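Side-chain contacts in cytolethal distending toxin protein B (Haemophilus ducreyi, PDB 1SR4), which probably acts as the DNase I-like nuclease subunit of a bacterial genotoxin, damaging host-cell DNA and so disturbing the cell cycle: residues S145-L150 with A183-A188; F110-D115 with V133-H138; A223-P226 with R232-I235. One frame throughout, in Å; residues are numbered along the deposited sequence.

Interaction 1 of 3, residues S145-L150 with A183-A188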
ATOM      1  N   SER B 145       1.670 -26.174   3.379  1.00 15.62           N
ATOM      2  CA  SER B 145       1.406 -27.589   3.100  1.00 15.47           C
ATOM      3  C   SER B 145      -0.033 -27.928   2.737  1.00 15.61           C
ATOM      4  O   SER B 145      -0.292 -28.967   2.126  1.00 18.53           O
ATOM      5  CB  SER B 145       1.833 -28.434   4.304  1.00 16.32           C
ATOM      6  OG  SER B 145       1.006 -28.160   5.423  1.00 14.51           O
ATOM      7  N   ASP B 146      -0.959 -27.053   3.112  1.00 14.45           N
ATOM      8  CA  ASP B 146      -2.375 -27.243   2.834  1.00 14.80           C
ATOM      9  C   ASP B 146      -2.780 -26.721   1.458  1.00 15.20           C
ATOM     10  O   ASP B 146      -3.908 -26.946   1.012  1.00 16.50           O
ATOM     11  CB  ASP B 146      -3.202 -26.516   3.909  1.00 15.31           C
ATOM     12  CG  ASP B 146      -2.850 -25.017   4.021  1.00 17.07           C
ATOM     13  OD1 ASP B 146      -1.664 -24.652   3.890  1.00 15.74           O
ATOM     14  OD2 ASP B 146      -3.760 -24.202   4.266  1.00 17.28           O
ATOM     15  N   ALA B 147      -1.862 -26.045   0.776  1.00 13.83           N
ATOM     16  CA  ALA B 147      -2.169 -25.422  -0.513  1.00 14.71           C
ATOM     17  C   ALA B 147      -2.628 -26.305  -1.673  1.00 15.92           C
ATOM     18  O   ALA B 147      -3.546 -25.941  -2.413  1.00 13.78           O
ATOM     19  CB  ALA B 147      -0.981 -24.573  -0.951  1.00 15.72           C
ATOM     20  N   VAL B 148      -1.999 -27.457  -1.852  1.00 15.79           N
ATOM     21  CA  VAL B 148      -2.390 -28.315  -2.959  1.00 16.80           C
ATOM     22  C   VAL B 148      -3.819 -28.841  -2.839  1.00 16.93           C
ATOM     23  O   VAL B 148      -4.579 -28.778  -3.816  1.00 17.17           O
ATOM     24  CB  VAL B 148      -1.396 -29.494  -3.136  1.00 16.63           C
ATOM     25  CG1 VAL B 148      -1.988 -30.545  -4.076  1.00 15.82           C
ATOM     26  CG2 VAL B 148      -0.079 -28.968  -3.712  1.00 15.93           C
ATOM     27  N   SER B 149      -4.197 -29.360  -1.666  1.00 16.41           N
ATOM     28  CA  SER B 149      -5.566 -29.866  -1.508  1.00 15.89           C
ATOM     29  C   SER B 149      -6.575 -28.718  -1.515  1.00 14.54           C
ATOM     30  O   SER B 149      -7.725 -28.897  -1.919  1.00 14.26           O
ATOM     31  CB  SER B 149      -5.722 -30.727  -0.231  1.00 17.21           C
ATOM     32  OG  SER B 149      -5.555 -29.992   0.958  1.00 17.67           O
ATOM     33  N   LEU B 150      -6.150 -27.533  -1.094  1.00 14.42           N
ATOM     34  CA  LEU B 150      -7.048 -26.375  -1.112  1.00 16.39           C
ATOM     35  C   LEU B 150      -7.370 -26.041  -2.580  1.00 16.20           C
ATOM     36  O   LEU B 150      -8.531 -25.875  -2.942  1.00 17.26           O
ATOM     37  CB  LEU B 150      -6.398 -25.164  -0.430  1.00 17.18           C
ATOM     38  CG  LEU B 150      -7.285 -23.923  -0.242  1.00 18.97           C
ATOM     39  CD1 LEU B 150      -8.506 -24.290   0.583  1.00 18.16           C
ATOM     40  CD2 LEU B 150      -6.496 -22.811   0.452  1.00 17.07           C
ATOM     41  N   ALA B 183       7.374 -21.758  -7.658  1.00 15.35           N
ATOM     42  CA  ALA B 183       7.872 -22.976  -8.299  1.00 17.01           C
ATOM     43  C   ALA B 183       7.666 -24.198  -7.414  1.00 16.16           C
ATOM     44  O   ALA B 183       7.432 -25.298  -7.911  1.00 17.06           O
ATOM     45  CB  ALA B 183       9.367 -22.834  -8.642  1.00 16.62           C
ATOM     46  N   ASN B 184       7.780 -24.011  -6.104  1.00 15.74           N
ATOM     47  CA  ASN B 184       7.593 -25.120  -5.181  1.00 16.15           C
ATOM     48  C   ASN B 184       6.134 -25.580  -5.260  1.00 16.79           C
ATOM     49  O   ASN B 184       5.852 -26.776  -5.284  1.00 18.11           O
ATOM     50  CB  ASN B 184       7.972 -24.681  -3.760  1.00 16.62           C
ATOM     51  CG  ASN B 184       7.604 -25.711  -2.701  1.00 17.38           C
ATOM     52  OD1 ASN B 184       6.447 -25.830  -2.300  1.00 19.12           O
ATOM     53  ND2 ASN B 184       8.596 -26.452  -2.242  1.00 18.63           N
ATOM     54  N   LEU B 185       5.207 -24.628  -5.328  1.00 15.57           N
ATOM     55  CA  LEU B 185       3.790 -24.970  -5.435  1.00 15.99           C
ATOM     56  C   LEU B 185       3.511 -25.615  -6.788  1.00 15.78           C
ATOM     57  O   LEU B 185       2.786 -26.599  -6.875  1.00 13.00           O
ATOM     58  CB  LEU B 185       2.909 -23.720  -5.297  1.00 15.65           C
ATOM     59  CG  LEU B 185       1.404 -23.953  -5.484  1.00 16.93           C
ATOM     60  CD1 LEU B 185       0.906 -24.975  -4.458  1.00 15.79           C
ATOM     61  CD2 LEU B 185       0.650 -22.639  -5.339  1.00 15.93           C
ATOM     62  N   GLU B 186       4.083 -25.042  -7.839  1.00 17.09           N
ATOM     63  CA  GLU B 186       3.886 -25.555  -9.187  1.00 19.46           C
ATOM     64  C   GLU B 186       4.267 -27.043  -9.285  1.00 19.92           C
ATOM     65  O   GLU B 186       3.527 -27.846  -9.856  1.00 18.77           O
ATOM     66  CB  GLU B 186       4.705 -24.722 -10.187  1.00 22.12           C
ATOM     67  CG  GLU B 186       4.662 -25.234 -11.629  1.00 30.16           C
ATOM     68  CD  GLU B 186       5.546 -24.424 -12.579  1.00 34.19           C
ATOM     69  OE1 GLU B 186       6.714 -24.139 -12.231  1.00 36.98           O
ATOM     70  OE2 GLU B 186       5.075 -24.080 -13.685  1.00 38.32           O
ATOM     71  N   VAL B 187       5.411 -27.413  -8.719  1.00 21.41           N
ATOM     72  CA  VAL B 187       5.847 -28.807  -8.773  1.00 22.81           C
ATOM     73  C   VAL B 187       4.887 -29.719  -8.024  1.00 22.80           C
ATOM     74  O   VAL B 187       4.468 -30.754  -8.548  1.00 23.73           O
ATOM     75  CB  VAL B 187       7.259 -28.994  -8.176  1.00 23.42           C
ATOM     76  CG1 VAL B 187       7.677 -30.454  -8.281  1.00 24.46           C
ATOM     77  CG2 VAL B 187       8.258 -28.123  -8.915  1.00 24.70           C
ATOM     78  N   ALA B 188       4.530 -29.333  -6.805  1.00 19.88           N
ATOM     79  CA  ALA B 188       3.617 -30.138  -6.008  1.00 20.89           C
ATOM     80  C   ALA B 188       2.267 -30.350  -6.706  1.00 21.84           C
ATOM     81  O   ALA B 188       1.721 -31.456  -6.678  1.00 21.44           O
ATOM     82  CB  ALA B 188       3.412 -29.493  -4.627  1.00 21.17           C
TER
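Val-148 meets Ala-188 methyl to methyl, and this pair leads a contact that is apolar throughout. CG2 of Val-148 lies 3.6 Å from CB of Ala-188 and also approaches the backbone carbon C of Ala-188, at 4.0 Å. The valine uses one branch for this: with chi1 at 167°, CG2 stands beside its own backbone N and opposite the carbonyl carbon. The second apolar element is Leu-185. Its CG is placed opposite the backbone N (chi1 176°), and the turn at chi2, 59°, brings CD1 round to the facing helix. That methyl touches two residues at once, reaching CB of Ala-147 at 4.0 Å and CG2 of Val-148 at 4.2 Å. The small side chain of Ala-188 probably helps the helices come close here; CA of Val-148 and CA of Ala-188 are 7.0 Å apart.

The contact joins the first turn of helix 147-159 to helix 182-189, two helices on the outside of the layered alpha/beta fold of the DNase I-like family. Arg-180, which directly follows the Gly-Asp-Phe-Asn sequence characteristic of this family, packs against both Ala-147 and Ala-188, so the loop leading into the second helix also lines the contact.

No hydrogen bond links the two segments; the polar side chains nearby have partners elsewhere. Asp-146 OD1 accepts from the backbone of Leu-140, and Asn-184 OD1 accepts from Arg-180 NE. Within the helices the main chain is bonded in the usual way, as in Leu-150 N to Asp-146 O at 3.1 Å. Ala-147 and Leu-185 are buried, whereas Val-148 and Ala-188 lie partly open to solvent.

Interaction 2 of 3, residues F110-D115 with V133-H138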
ATOM      1  N   PHE B 110     -18.371 -18.140  -1.376  1.00 18.48           N
ATOM      2  CA  PHE B 110     -17.951 -19.543  -1.350  1.00 18.21           C
ATOM      3  C   PHE B 110     -16.887 -19.718  -0.279  1.00 19.69           C
ATOM      4  O   PHE B 110     -16.000 -18.880  -0.155  1.00 20.17           O
ATOM      5  CB  PHE B 110     -17.280 -19.937  -2.669  1.00 19.79           C
ATOM      6  CG  PHE B 110     -18.206 -20.046  -3.841  1.00 20.99           C
ATOM      7  CD1 PHE B 110     -18.886 -21.228  -4.097  1.00 22.85           C
ATOM      8  CD2 PHE B 110     -18.350 -18.987  -4.730  1.00 20.99           C
ATOM      9  CE1 PHE B 110     -19.699 -21.360  -5.239  1.00 22.85           C
ATOM     10  CE2 PHE B 110     -19.157 -19.105  -5.867  1.00 22.26           C
ATOM     11  CZ  PHE B 110     -19.829 -20.297  -6.121  1.00 22.41           C
ATOM     12  N   ILE B 111     -16.973 -20.794   0.492  1.00 18.84           N
ATOM     13  CA  ILE B 111     -15.957 -21.108   1.485  1.00 19.05           C
ATOM     14  C   ILE B 111     -15.511 -22.518   1.108  1.00 18.62           C
ATOM     15  O   ILE B 111     -16.340 -23.420   1.001  1.00 18.33           O
ATOM     16  CB  ILE B 111     -16.505 -21.121   2.942  1.00 20.50           C
ATOM     17  CG1 ILE B 111     -16.756 -19.696   3.444  1.00 22.69           C
ATOM     18  CG2 ILE B 111     -15.502 -21.782   3.865  1.00 19.38           C
ATOM     19  CD1 ILE B 111     -18.045 -19.091   2.950  1.00 27.07           C
ATOM     20  N   VAL B 112     -14.221 -22.710   0.874  1.00 16.45           N
ATOM     21  CA  VAL B 112     -13.719 -24.029   0.508  1.00 16.63           C
ATOM     22  C   VAL B 112     -12.576 -24.434   1.429  1.00 17.29           C
ATOM     23  O   VAL B 112     -11.600 -23.690   1.596  1.00 16.94           O
ATOM     24  CB  VAL B 112     -13.234 -24.058  -0.955  1.00 16.25           C
ATOM     25  CG1 VAL B 112     -12.795 -25.467  -1.347  1.00 14.25           C
ATOM     26  CG2 VAL B 112     -14.356 -23.606  -1.869  1.00 17.33           C
ATOM     27  N   HIS B 113     -12.715 -25.606   2.048  1.00 17.37           N
ATOM     28  CA  HIS B 113     -11.695 -26.115   2.956  1.00 17.78           C
ATOM     29  C   HIS B 113     -10.690 -26.980   2.228  1.00 17.46           C
ATOM     30  O   HIS B 113     -10.966 -27.483   1.134  1.00 17.30           O
ATOM     31  CB  HIS B 113     -12.338 -26.945   4.073  1.00 18.38           C
ATOM     32  CG  HIS B 113     -13.192 -26.142   5.002  1.00 20.55           C
ATOM     33  ND1 HIS B 113     -14.506 -25.834   4.727  1.00 21.58           N
ATOM     34  CD2 HIS B 113     -12.899 -25.536   6.179  1.00 20.30           C
ATOM     35  CE1 HIS B 113     -14.986 -25.069   5.692  1.00 23.24           C
ATOM     36  NE2 HIS B 113     -14.032 -24.873   6.585  1.00 21.91           N
ATOM     37  N   SER B 114      -9.518 -27.143   2.838  1.00 17.49           N
ATOM     38  CA  SER B 114      -8.481 -28.001   2.281  1.00 16.92           C
ATOM     39  C   SER B 114      -8.748 -29.371   2.932  1.00 18.28           C
ATOM     40  O   SER B 114      -9.742 -29.521   3.634  1.00 15.88           O
ATOM     41  CB  SER B 114      -7.102 -27.477   2.668  1.00 16.46           C
ATOM     42  OG  SER B 114      -7.027 -27.243   4.067  1.00 16.79           O
ATOM     43  N   ASP B 115      -7.875 -30.349   2.709  1.00 19.61           N
ATOM     44  CA  ASP B 115      -8.062 -31.681   3.291  1.00 21.82           C
ATOM     45  C   ASP B 115      -8.069 -31.677   4.818  1.00 22.18           C
ATOM     46  O   ASP B 115      -7.323 -30.932   5.455  1.00 19.39           O
ATOM     47  CB  ASP B 115      -6.963 -32.646   2.829  1.00 21.39           C
ATOM     48  CG  ASP B 115      -7.202 -33.191   1.429  1.00 25.71           C
ATOM     49  OD1 ASP B 115      -8.328 -33.045   0.907  1.00 26.01           O
ATOM     50  OD2 ASP B 115      -6.258 -33.782   0.855  1.00 29.39           O
ATOM     51  N   VAL B 133     -14.981 -15.800 -10.125  1.00 16.09           N
ATOM     52  CA  VAL B 133     -14.938 -16.038  -8.689  1.00 15.33           C
ATOM     53  C   VAL B 133     -13.547 -15.711  -8.173  1.00 15.78           C
ATOM     54  O   VAL B 133     -12.549 -16.140  -8.754  1.00 15.46           O
ATOM     55  CB  VAL B 133     -15.284 -17.505  -8.376  1.00 15.32           C
ATOM     56  CG1 VAL B 133     -15.521 -17.684  -6.869  1.00 13.18           C
ATOM     57  CG2 VAL B 133     -16.534 -17.911  -9.165  1.00 14.69           C
ATOM     58  N   PHE B 134     -13.498 -14.957  -7.074  1.00 15.71           N
ATOM     59  CA  PHE B 134     -12.239 -14.508  -6.487  1.00 13.67           C
ATOM     60  C   PHE B 134     -12.064 -14.956  -5.043  1.00 13.39           C
ATOM     61  O   PHE B 134     -12.884 -14.641  -4.195  1.00 13.72           O
ATOM     62  CB  PHE B 134     -12.198 -12.978  -6.557  1.00 14.46           C
ATOM     63  CG  PHE B 134     -12.395 -12.421  -7.948  1.00 11.27           C
ATOM     64  CD1 PHE B 134     -11.303 -12.231  -8.800  1.00 10.72           C
ATOM     65  CD2 PHE B 134     -13.666 -12.070  -8.396  1.00 13.00           C
ATOM     66  CE1 PHE B 134     -11.475 -11.693 -10.081  1.00 10.81           C
ATOM     67  CE2 PHE B 134     -13.861 -11.528  -9.672  1.00 13.28           C
ATOM     68  CZ  PHE B 134     -12.763 -11.336 -10.520  1.00 13.13           C
ATOM     69  N   PHE B 135     -10.981 -15.674  -4.760  1.00 12.89           N
ATOM     70  CA  PHE B 135     -10.707 -16.160  -3.404  1.00 12.02           C
ATOM     71  C   PHE B 135      -9.478 -15.512  -2.756  1.00 12.01           C
ATOM     72  O   PHE B 135      -8.517 -15.153  -3.435  1.00 11.76           O
ATOM     73  CB  PHE B 135     -10.433 -17.674  -3.418  1.00 10.13           C
ATOM     74  CG  PHE B 135     -11.620 -18.524  -3.774  1.00 10.80           C
ATOM     75  CD1 PHE B 135     -12.437 -19.048  -2.774  1.00 10.85           C
ATOM     76  CD2 PHE B 135     -11.900 -18.831  -5.105  1.00 10.98           C
ATOM     77  CE1 PHE B 135     -13.517 -19.869  -3.095  1.00 12.62           C
ATOM     78  CE2 PHE B 135     -12.971 -19.649  -5.446  1.00 13.13           C
ATOM     79  CZ  PHE B 135     -13.786 -20.173  -4.442  1.00 13.53           C
ATOM     80  N   THR B 136      -9.523 -15.401  -1.434  1.00 12.18           N
ATOM     81  CA  THR B 136      -8.403 -14.909  -0.651  1.00 14.14           C
ATOM     82  C   THR B 136      -7.955 -16.132   0.174  1.00 14.31           C
ATOM     83  O   THR B 136      -8.783 -16.838   0.742  1.00 14.64           O
ATOM     84  CB  THR B 136      -8.807 -13.734   0.320  1.00 13.94           C
ATOM     85  OG1 THR B 136      -7.662 -13.338   1.088  1.00 16.20           O
ATOM     86  CG2 THR B 136      -9.901 -14.159   1.295  1.00 15.52           C
ATOM     87  N   VAL B 137      -6.654 -16.403   0.208  1.00 13.65           N
ATOM     88  CA  VAL B 137      -6.128 -17.519   0.983  1.00 12.79           C
ATOM     89  C   VAL B 137      -4.943 -17.109   1.827  1.00 11.27           C
ATOM     90  O   VAL B 137      -4.239 -16.134   1.534  1.00  9.64           O
ATOM     91  CB  VAL B 137      -5.625 -18.694   0.107  1.00 13.29           C
ATOM     92  CG1 VAL B 137      -6.774 -19.300  -0.655  1.00 15.64           C
ATOM     93  CG2 VAL B 137      -4.504 -18.197  -0.834  1.00 13.61           C
ATOM     94  N   HIS B 138      -4.737 -17.872   2.888  1.00  9.46           N
ATOM     95  CA  HIS B 138      -3.616 -17.670   3.773  1.00  8.96           C
ATOM     96  C   HIS B 138      -3.208 -19.076   4.195  1.00  9.82           C
ATOM     97  O   HIS B 138      -3.725 -19.613   5.176  1.00 11.58           O
ATOM     98  CB  HIS B 138      -4.011 -16.831   4.995  1.00  8.74           C
ATOM     99  CG  HIS B 138      -2.858 -16.533   5.904  1.00  9.08           C
ATOM    100  ND1 HIS B 138      -2.974 -15.754   7.034  1.00 10.43           N
ATOM    101  CD2 HIS B 138      -1.561 -16.918   5.847  1.00 10.73           C
ATOM    102  CE1 HIS B 138      -1.800 -15.668   7.632  1.00 11.05           C
ATOM    103  NE2 HIS B 138      -0.922 -16.365   6.931  1.00 10.82           N
TER
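Phe-110 reaches from strand 108-112 toward strand 132-138 and can be followed atom by atom. Its CB rests against the outer end of the Phe-135 ring, 3.8 Å from CE1 and 3.9 Å from CZ of that residue. With chi1 at -71°, the ring of Phe-110 swings to the side of its own backbone N, and one flank of it then comes beside Val-133. On that flank CD2 of Phe-110 lies 3.8 Å from CG1 of Val-133, and CE2 follows at 4.0 Å from the same methyl. The two side chains cross at about a right angle, and a single valine methyl meets two neighbouring ring carbons. Beyond the two segments, the Phe-110 ring meets Phe-158 of helix 147-159 edge-to-face.

Phe-135 is gripped from a second residue as well. CG2 of Val-112 sits 4.0 Å from its CE1, again with the side chains nearly perpendicular, so that this one ring carbon touches both Phe-110 and Val-112. Phe-158 packs on Phe-135 too, and closes over both phenylalanines. All four contacting residues are buried, and no hydrogen bond passes directly between the segments.

The reason lies in the sheet. Strand 124-129 runs between the two, antiparallel to each, and takes the backbone bonds of Phe-110 and Val-112 through Gly-126 and Ala-124. The outer pair therefore run in roughly the same direction, 44° apart, with their axes 8.8 Å from each other, and their side chains meet across the middle strand. On the other face of strand 132-138, Phe-134 and Thr-136 reach strand 39-43 of the second sheet. Such a sheet, covered by a helix on one side and backed by another sheet on the other, belongs to the alpha/beta sandwich of the DNase I-like fold.

Interaction 3 of 3, residues A223-P226 with R232-I235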
ATOM      1  N   ALA B 223     -11.741 -20.009 -17.700  1.00 19.40           N
ATOM      2  CA  ALA B 223     -12.664 -20.862 -18.445  1.00 20.74           C
ATOM      3  C   ALA B 223     -12.585 -20.676 -19.961  1.00 22.02           C
ATOM      4  O   ALA B 223     -13.040 -21.540 -20.711  1.00 21.68           O
ATOM      5  CB  ALA B 223     -14.092 -20.615 -17.972  1.00 19.08           C
ATOM      6  N   HIS B 224     -12.027 -19.548 -20.408  1.00 22.80           N
ATOM      7  CA  HIS B 224     -11.900 -19.269 -21.840  1.00 24.01           C
ATOM      8  C   HIS B 224     -10.740 -20.016 -22.463  1.00 23.91           C
ATOM      9  O   HIS B 224     -10.592 -20.030 -23.678  1.00 24.86           O
ATOM     10  CB  HIS B 224     -11.661 -17.781 -22.108  1.00 24.44           C
ATOM     11  CG  HIS B 224     -12.793 -16.898 -21.709  1.00 24.55           C
ATOM     12  ND1 HIS B 224     -12.967 -16.447 -20.418  1.00 25.65           N
ATOM     13  CD2 HIS B 224     -13.801 -16.364 -22.434  1.00 24.92           C
ATOM     14  CE1 HIS B 224     -14.033 -15.669 -20.368  1.00 24.66           C
ATOM     15  NE2 HIS B 224     -14.557 -15.603 -21.577  1.00 25.69           N
ATOM     16  N   LEU B 225      -9.897 -20.619 -21.641  1.00 24.51           N
ATOM     17  CA  LEU B 225      -8.747 -21.318 -22.185  1.00 25.78           C
ATOM     18  C   LEU B 225      -8.835 -22.820 -21.953  1.00 27.59           C
ATOM     19  O   LEU B 225      -9.311 -23.274 -20.917  1.00 27.74           O
ATOM     20  CB  LEU B 225      -7.459 -20.739 -21.587  1.00 24.47           C
ATOM     21  CG  LEU B 225      -7.187 -19.237 -21.822  1.00 24.45           C
ATOM     22  CD1 LEU B 225      -5.896 -18.831 -21.107  1.00 23.71           C
ATOM     23  CD2 LEU B 225      -7.068 -18.942 -23.323  1.00 24.58           C
ATOM     24  N   PRO B 226      -8.383 -23.615 -22.929  1.00 29.22           N
ATOM     25  CA  PRO B 226      -8.449 -25.069 -22.765  1.00 31.27           C
ATOM     26  C   PRO B 226      -7.354 -25.618 -21.851  1.00 30.28           C
ATOM     27  O   PRO B 226      -6.394 -24.917 -21.506  1.00 28.63           O
ATOM     28  CB  PRO B 226      -8.302 -25.594 -24.202  1.00 31.40           C
ATOM     29  CG  PRO B 226      -8.617 -24.381 -25.079  1.00 32.48           C
ATOM     30  CD  PRO B 226      -7.994 -23.263 -24.301  1.00 31.10           C
ATOM     31  N   ARG B 232      -1.608 -18.985 -21.706  1.00 25.71           N
ATOM     32  CA  ARG B 232      -1.932 -17.944 -22.678  1.00 25.93           C
ATOM     33  C   ARG B 232      -2.559 -16.739 -21.954  1.00 25.42           C
ATOM     34  O   ARG B 232      -2.825 -15.706 -22.566  1.00 24.68           O
ATOM     35  CB  ARG B 232      -2.916 -18.463 -23.734  1.00 27.77           C
ATOM     36  CG  ARG B 232      -2.315 -19.395 -24.800  1.00 31.55           C
ATOM     37  CD  ARG B 232      -3.420 -19.834 -25.763  1.00 34.58           C
ATOM     38  NE  ARG B 232      -2.971 -20.748 -26.813  1.00 38.72           N
ATOM     39  CZ  ARG B 232      -2.146 -20.423 -27.810  1.00 41.09           C
ATOM     40  NH1 ARG B 232      -1.806 -21.340 -28.715  1.00 42.12           N
ATOM     41  NH2 ARG B 232      -1.659 -19.188 -27.910  1.00 40.53           N
ATOM     42  N   GLU B 233      -2.795 -16.869 -20.651  1.00 23.94           N
ATOM     43  CA  GLU B 233      -3.401 -15.779 -19.882  1.00 23.02           C
ATOM     44  C   GLU B 233      -2.620 -14.454 -19.981  1.00 21.75           C
ATOM     45  O   GLU B 233      -1.412 -14.421 -19.792  1.00 19.97           O
ATOM     46  CB  GLU B 233      -3.516 -16.179 -18.407  1.00 23.79           C
ATOM     47  CG  GLU B 233      -4.422 -15.252 -17.588  1.00 27.99           C
ATOM     48  CD  GLU B 233      -5.852 -15.239 -18.101  1.00 30.59           C
ATOM     49  OE1 GLU B 233      -6.397 -16.334 -18.345  1.00 32.53           O
ATOM     50  OE2 GLU B 233      -6.439 -14.142 -18.256  1.00 33.31           O
ATOM     51  N   ARG B 234      -3.318 -13.360 -20.256  1.00 19.78           N
ATOM     52  CA  ARG B 234      -2.653 -12.069 -20.364  1.00 21.34           C
ATOM     53  C   ARG B 234      -2.765 -11.268 -19.068  1.00 20.17           C
ATOM     54  O   ARG B 234      -3.063 -10.078 -19.080  1.00 19.72           O
ATOM     55  CB  ARG B 234      -3.232 -11.265 -21.533  1.00 24.17           C
ATOM     56  CG  ARG B 234      -3.053 -11.962 -22.878  1.00 27.89           C
ATOM     57  CD  ARG B 234      -1.589 -12.279 -23.116  1.00 33.44           C
ATOM     58  NE  ARG B 234      -0.786 -11.057 -23.170  1.00 37.64           N
ATOM     59  CZ  ARG B 234      -0.695 -10.273 -24.241  1.00 39.75           C
ATOM     60  NH1 ARG B 234      -1.349 -10.590 -25.356  1.00 41.61           N
ATOM     61  NH2 ARG B 234       0.027  -9.159 -24.192  1.00 38.49           N
ATOM     62  N   ILE B 235      -2.547 -11.945 -17.946  1.00 17.94           N
ATOM     63  CA  ILE B 235      -2.593 -11.290 -16.642  1.00 15.26           C
ATOM     64  C   ILE B 235      -1.204 -11.409 -16.032  1.00 13.60           C
ATOM     65  O   ILE B 235      -0.652 -12.497 -15.961  1.00 12.16           O
ATOM     66  CB  ILE B 235      -3.630 -11.953 -15.722  1.00 15.33           C
ATOM     67  CG1 ILE B 235      -5.030 -11.783 -16.325  1.00 14.85           C
ATOM     68  CG2 ILE B 235      -3.558 -11.338 -14.312  1.00 17.22           C
ATOM     69  CD1 ILE B 235      -6.175 -12.376 -15.465  1.00 13.38           C
TER
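Leu-225 supplies the tight part of this contact, pushing its branched end against the main chain and side chains of Arg-232 and Glu-233. CD1 does most of the work. It lies 3.7 Å from the backbone N of Glu-233, 3.8 Å from OE1 of Glu-233, and 4.0 Å from CB of Arg-232; the other methyl, CD2, adds a longer touch to that same CB at 4.2 Å. The leucine is drawn out at chi2 (178°), which carries CD1 far from its own backbone and across to the opposite segment. Glu-233 is bent instead, its chi2 of 61° bringing the carboxylate beside the leucine methyl. Both pairs meet at a slant, and nothing here is hydrogen-bonded across the segments.

The loose side belongs to Arg-232. Only the base of its side chain packs on Leu-225; from CG to NE the chain is extended, and the residue is exposed, with a long, weak ion pair to Glu-229. Leu-225 itself remains partly exposed. Glu-233, by contrast, is buried and lies on Leu-220 of strand 216-221, while its backbone O accepts a hydrogen bond from Arg-107 of the chain of cytolethal distending toxin subunit A.

Both segments belong to the connection that leaves strand 216-221 of one sheet and enters strand 235-239, the edge of the other, so the contact lies within a connection that passes from one layer of the sandwich to the other. OE1 of Glu-233 has a like-charged neighbour in Asp-222 OD2. With a methyl group and a second acid close by, the carboxylate of this buried residue would probably have a raised pKa, holding its proton more readily than in water.

In the fold
Interactions 1 and 2 adjoin, their centres 14 Å apart: Ser-149 OG probably bonds to Asp-115 N at 2.9 Å, and Leu-150 CD1 packs at 3.3 Å from Val-112 O. Helix 147-159 thus joins them, contacting helix 182-189 near its start and covering the 110-115/133-138 pair along its length. Interaction 3 stands apart, its centre 21 Å from each of the others, with nearest atoms about 12 Å from interaction 1 and about 8 Å from interaction 2. By family resemblance the active site probably lies near the end of strand 132-138, where His-138 packs on Glu-44 and on Val-12 of the toxin protein C chain.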